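PDB 5T5I: tungsten-containing formylmethanofuran dehydrogenase 2 subunit C from Methanothermobacter wolfeii, which forms part of the enzyme complex that reversibly reduces carbon dioxide and fixes it as formylmethanofuran, the first step of methanogenesis from carbon dioxide. Local coordinates for residues C[198-203]-C[213-218]; C[220-225]-C[246-251]. All coordinates share one frame; numbering follows the deposited sequence.

Contact 1 (C[198-203]-C[213-218]); sequences ARAGGE and GMMQEF
Two successive loops of the parallel beta-helix meet here: Ala-198 and Ala-200, from the end of strand 196-198 and the loop after it, lie against Glu-217, Met-215 and Phe-218 of the loop that follows strand 208-211. The CB atoms of Ala-198 and Glu-217 are 4.0 Å apart, and the methyl CB of Ala-200 rests 4.0 Å from SD of Met-215; alanine suits both of these places, where one backbone lies so near the next. The Met-215 chain bends at its last torsion (chi3 -57°), which brings CE over one face of the Phe-218 ring, 3.6 Å above the plane and toward the rim. Although the CB of Phe-218 points away from segment 198-203, CG stands opposite the backbone N (chi1 -166°) and the ring reaches back, presenting its edge to that segment: CE1 lies 3.4 Å from Ala-200 O, which sits near the ring plane, where the slightly positive ring hydrogens face a carbonyl oxygen.

No direct hydrogen bond spans the gap between these neighbouring loops of the beta-helix. Two waters join their backbones instead. One accepts from Arg-199 N at 3.0 Å and donates to Phe-218 O at 2.8 Å; the other accepts from Ala-200 N at 2.9 Å and donates to Glu-217 O at 2.7 Å. A type II turn from Arg-199 to Gly-202 holds the first loop, with Gly-201 at the third position, where a positive phi (72°) favours glycine. The charged ends are spent on the surrounding complex: Arg-199 NE pairs with an acidic side chain, and both carboxylate oxygens of Glu-217 with basic side chains, of another protein's chain.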
# COMPACT_ATOMS: atom_id res chain seq x y z
N ALA C 198 -14.14 -20.59 -3.91
CA ALA C 198 -14.27 -20.13 -2.53
C ALA C 198 -15.29 -20.90 -1.70
O ALA C 198 -16.15 -21.59 -2.24
CB ALA C 198 -14.65 -18.65 -2.51
N ARG C 199 -15.19 -20.72 -0.39
CA ARG C 199 -16.14 -21.14 0.63
C ARG C 199 -16.41 -22.64 0.73
O ARG C 199 -17.55 -23.02 1.03
CB ARG C 199 -17.47 -20.36 0.41
CG ARG C 199 -17.30 -18.86 0.42
CD ARG C 199 -18.50 -18.09 -0.11
NE ARG C 199 -18.16 -16.68 -0.22
CZ ARG C 199 -18.97 -15.70 -0.60
NH1 ARG C 199 -20.24 -15.95 -0.89
NH2 ARG C 199 -18.53 -14.45 -0.66
N ALA C 200 -15.39 -23.48 0.56
CA ALA C 200 -15.59 -24.93 0.71
C ALA C 200 -15.94 -25.22 2.18
O ALA C 200 -15.31 -24.68 3.08
CB ALA C 200 -14.33 -25.70 0.31
N GLY C 201 -16.98 -26.01 2.39
CA GLY C 201 -17.39 -26.39 3.72
C GLY C 201 -18.04 -25.28 4.54
O GLY C 201 -18.14 -25.42 5.77
N GLY C 202 -18.49 -24.20 3.89
CA GLY C 202 -19.16 -23.10 4.57
C GLY C 202 -20.33 -23.62 5.39
O GLY C 202 -21.14 -24.39 4.88
N GLU C 203 -20.34 -23.30 6.68
CA GLU C 203 -21.39 -23.72 7.63
C GLU C 203 -21.55 -25.26 7.76
O GLU C 203 -22.60 -25.73 8.19
CB GLU C 203 -22.72 -23.03 7.29
CG GLU C 203 -22.64 -21.52 7.45
CD GLU C 203 -23.84 -20.82 6.85
OE1 GLU C 203 -23.82 -20.55 5.63
OE2 GLU C 203 -24.81 -20.58 7.60
N GLY C 213 -6.97 -30.03 -5.99
CA GLY C 213 -6.47 -28.85 -6.68
C GLY C 213 -6.34 -27.67 -5.73
O GLY C 213 -6.15 -27.84 -4.51
N MET C 214 -6.42 -26.46 -6.28
CA MET C 214 -6.27 -25.23 -5.53
C MET C 214 -7.59 -24.65 -5.05
O MET C 214 -8.52 -24.52 -5.85
CB MET C 214 -5.57 -24.18 -6.42
CG MET C 214 -5.39 -22.82 -5.77
SD MET C 214 -4.42 -21.70 -6.80
CE MET C 214 -4.02 -20.45 -5.63
N MET C 215 -7.65 -24.23 -3.77
CA MET C 215 -8.79 -23.47 -3.23
C MET C 215 -8.29 -22.01 -3.32
O MET C 215 -7.30 -21.68 -2.67
CB MET C 215 -9.10 -23.81 -1.76
CG MET C 215 -9.57 -25.23 -1.56
SD MET C 215 -10.38 -25.48 0.03
CE MET C 215 -9.13 -24.98 1.13
N GLN C 216 -8.90 -21.17 -4.17
CA GLN C 216 -8.43 -19.77 -4.29
C GLN C 216 -8.57 -19.00 -2.96
O GLN C 216 -7.68 -18.23 -2.61
CB GLN C 216 -9.17 -19.01 -5.41
CG GLN C 216 -8.91 -19.51 -6.83
CD GLN C 216 -9.64 -18.66 -7.86
OE1 GLN C 216 -9.78 -17.44 -7.72
NE2 GLN C 216 -10.09 -19.27 -8.94
N GLU C 217 -9.70 -19.23 -2.25
CA GLU C 217 -10.03 -18.59 -0.97
C GLU C 217 -10.64 -19.62 -0.03
O GLU C 217 -11.27 -20.57 -0.49
CB GLU C 217 -11.06 -17.49 -1.18
CG GLU C 217 -10.63 -16.36 -2.09
CD GLU C 217 -11.79 -15.46 -2.46
OE1 GLU C 217 -12.36 -14.83 -1.54
OE2 GLU C 217 -12.22 -15.49 -3.63
N PHE C 218 -10.46 -19.43 1.28
CA PHE C 218 -11.02 -20.32 2.28
C PHE C 218 -11.71 -19.49 3.39
O PHE C 218 -12.07 -18.34 3.12
CB PHE C 218 -9.96 -21.33 2.77
CG PHE C 218 -10.43 -22.53 3.57
CD1 PHE C 218 -11.58 -23.23 3.21
CD2 PHE C 218 -9.76 -22.92 4.72
CE1 PHE C 218 -12.03 -24.31 3.96
CE2 PHE C 218 -10.21 -24.01 5.48
CZ PHE C 218 -11.33 -24.71 5.08
O HOH W 1 -13.93 -18.31 0.98
O HOH W 2 -12.64 -22.94 -0.31

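Contact 2 (C[220-225]-C[246-251]); sequences AGFKYL and EGDHAI
The Phe-222 ring has one face laid over the backbone at Gly-247 and Asp-248, whose CA atoms stand 4.0 and 4.2 Å from the ring centroid in two CH-pi contacts, the second closer to the ring normal. The His-249 ring has Gly-247 CA over the centre of one face, while Lys-223 CB and Glu-246 OE1 lie at its edge, in plane; the Lys-223 CB to His-249 CE1 distance is 3.5 Å. Both rings pack where antiparallel strands 223-229 and 241-247 pair at the C-terminal end of the beta-helix.

Lys-223 and Glu-246 form a hydrogen-bonded antiparallel pair: Lys-223 N donates to Glu-246 O at 2.8 Å, almost straight at 172°, and Glu-246 N returns a bond to Lys-223 O at 2.9 Å. Beyond the pair, His-249 N reaches Gly-221 O at 2.8 Å, tilted 34° from the carbonyl plane. Glycine suits both turns of the backbone here, since a CB on Gly-221 would run into Asp-248 OD1 and one on Gly-247 into Phe-222 CD2. With CG opposite its carbonyl carbon (chi1 -82°), Phe-222 swings its ring across the cis peptide between Gly-247 and Asp-248; its ring also meets that of Phe-218. Cutting it back to an alanine here would probably open a gap over this cis peptide and take from the Phe-218 ring one of its aromatic neighbours. Leu-225 adds an apolar touch through CD1, near CB of Glu-246.

Asp-248 ties down the loop after the strand. Its OD2 takes a hydrogen bond from Glu-203 N, while OD1 closes an Asx turn, met from above the carboxylate plane by Ala-250 N at 3.1 Å.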
# COMPACT_ATOMS: atom_id res chain seq x y z
N ALA C 220 -12.21 -18.28 7.69
CA ALA C 220 -11.58 -18.05 8.98
C ALA C 220 -12.20 -18.81 10.16
O ALA C 220 -11.59 -18.85 11.22
CB ALA C 220 -11.53 -16.56 9.27
N GLY C 221 -13.38 -19.41 9.96
CA GLY C 221 -14.02 -20.23 10.98
C GLY C 221 -13.45 -21.64 11.11
O GLY C 221 -13.92 -22.42 11.93
N PHE C 222 -12.43 -21.99 10.30
CA PHE C 222 -11.80 -23.32 10.37
C PHE C 222 -10.54 -23.28 11.23
O PHE C 222 -9.86 -22.26 11.27
CB PHE C 222 -11.48 -23.83 8.96
CG PHE C 222 -12.68 -24.46 8.29
CD1 PHE C 222 -13.65 -23.67 7.69
CD2 PHE C 222 -12.85 -25.84 8.26
CE1 PHE C 222 -14.77 -24.25 7.08
CE2 PHE C 222 -13.97 -26.41 7.66
CZ PHE C 222 -14.93 -25.61 7.09
N LYS C 223 -10.24 -24.38 11.94
CA LYS C 223 -9.03 -24.51 12.76
C LYS C 223 -8.07 -25.38 11.98
O LYS C 223 -8.45 -26.45 11.50
CB LYS C 223 -9.34 -25.18 14.10
CG LYS C 223 -8.15 -25.33 15.03
CD LYS C 223 -8.56 -26.03 16.32
CE LYS C 223 -7.42 -26.17 17.30
NZ LYS C 223 -7.40 -27.50 17.95
N TYR C 224 -6.81 -24.96 11.91
CA TYR C 224 -5.76 -25.71 11.21
C TYR C 224 -5.21 -26.79 12.15
O TYR C 224 -4.78 -26.46 13.25
CB TYR C 224 -4.66 -24.74 10.75
CG TYR C 224 -3.47 -25.42 10.12
CD1 TYR C 224 -3.62 -26.21 8.98
CD2 TYR C 224 -2.20 -25.28 10.66
CE1 TYR C 224 -2.53 -26.84 8.40
CE2 TYR C 224 -1.10 -25.91 10.08
CZ TYR C 224 -1.27 -26.68 8.93
OH TYR C 224 -0.21 -27.34 8.37
N LEU C 225 -5.24 -28.07 11.73
CA LEU C 225 -4.77 -29.22 12.53
C LEU C 225 -3.38 -29.76 12.15
O LEU C 225 -2.83 -30.54 12.90
CB LEU C 225 -5.79 -30.36 12.46
CG LEU C 225 -7.23 -30.07 12.97
CD1 LEU C 225 -8.06 -31.31 12.90
CD2 LEU C 225 -7.24 -29.54 14.41
N GLU C 246 -10.48 -28.32 10.62
CA GLU C 246 -11.73 -28.70 11.28
C GLU C 246 -12.65 -27.49 11.40
O GLU C 246 -12.22 -26.40 11.77
CB GLU C 246 -11.47 -29.30 12.67
CG GLU C 246 -12.70 -29.92 13.31
CD GLU C 246 -12.51 -30.29 14.76
OE1 GLU C 246 -12.11 -29.41 15.55
OE2 GLU C 246 -12.78 -31.46 15.11
N GLY C 247 -13.93 -27.70 11.10
CA GLY C 247 -14.90 -26.61 11.19
C GLY C 247 -16.28 -27.01 10.71
O GLY C 247 -16.58 -28.20 10.66
N ASP C 248 -17.13 -26.06 10.33
CA ASP C 248 -16.95 -24.60 10.37
C ASP C 248 -17.36 -24.16 11.77
O ASP C 248 -18.54 -24.31 12.14
CB ASP C 248 -17.86 -23.97 9.29
CG ASP C 248 -17.79 -22.47 9.13
OD1 ASP C 248 -17.25 -21.79 10.02
OD2 ASP C 248 -18.33 -21.96 8.12
N HIS C 249 -16.44 -23.58 12.55
CA HIS C 249 -16.76 -23.20 13.92
C HIS C 249 -17.70 -21.98 14.07
O HIS C 249 -17.97 -21.58 15.20
CB HIS C 249 -15.51 -23.05 14.78
CG HIS C 249 -14.65 -24.28 14.86
ND1 HIS C 249 -13.35 -24.18 14.47
CD2 HIS C 249 -14.89 -25.57 15.20
CE1 HIS C 249 -12.82 -25.37 14.61
NE2 HIS C 249 -13.69 -26.24 15.03
N ALA C 250 -18.29 -21.46 12.97
CA ALA C 250 -19.41 -20.53 13.04
C ALA C 250 -20.65 -21.34 13.51
O ALA C 250 -21.60 -20.75 13.97
CB ALA C 250 -19.71 -19.92 11.68
N ILE C 251 -20.63 -22.68 13.32
CA ILE C 251 -21.70 -23.62 13.71
C ILE C 251 -21.34 -24.24 15.06
O ILE C 251 -20.20 -24.65 15.27
CB ILE C 251 -21.88 -24.71 12.62
CG1 ILE C 251 -22.32 -24.10 11.26
CG2 ILE C 251 -22.86 -25.83 13.06
CD1 ILE C 251 -23.81 -23.61 11.19

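How the contacts relate
From the N terminus, the chain leaves strand 196-198, runs through strand 208-211 and returns past itself, so that contact 1 closes a short loop of nine intervening residues. After a single further residue, contact 2 opens; the chain then makes an excursion of twenty residues, mostly strand, before 246-251 comes back to close it. The two loops follow in series and neither nest nor cross, yet their contacts touch, with centres about 12 Å apart. Gly-201 O packs on Phe-222 CZ, and Glu-203 O on Ile-251 CG1. The late loops of the parallel beta-helix are thus joined to the antiparallel strands that finish it.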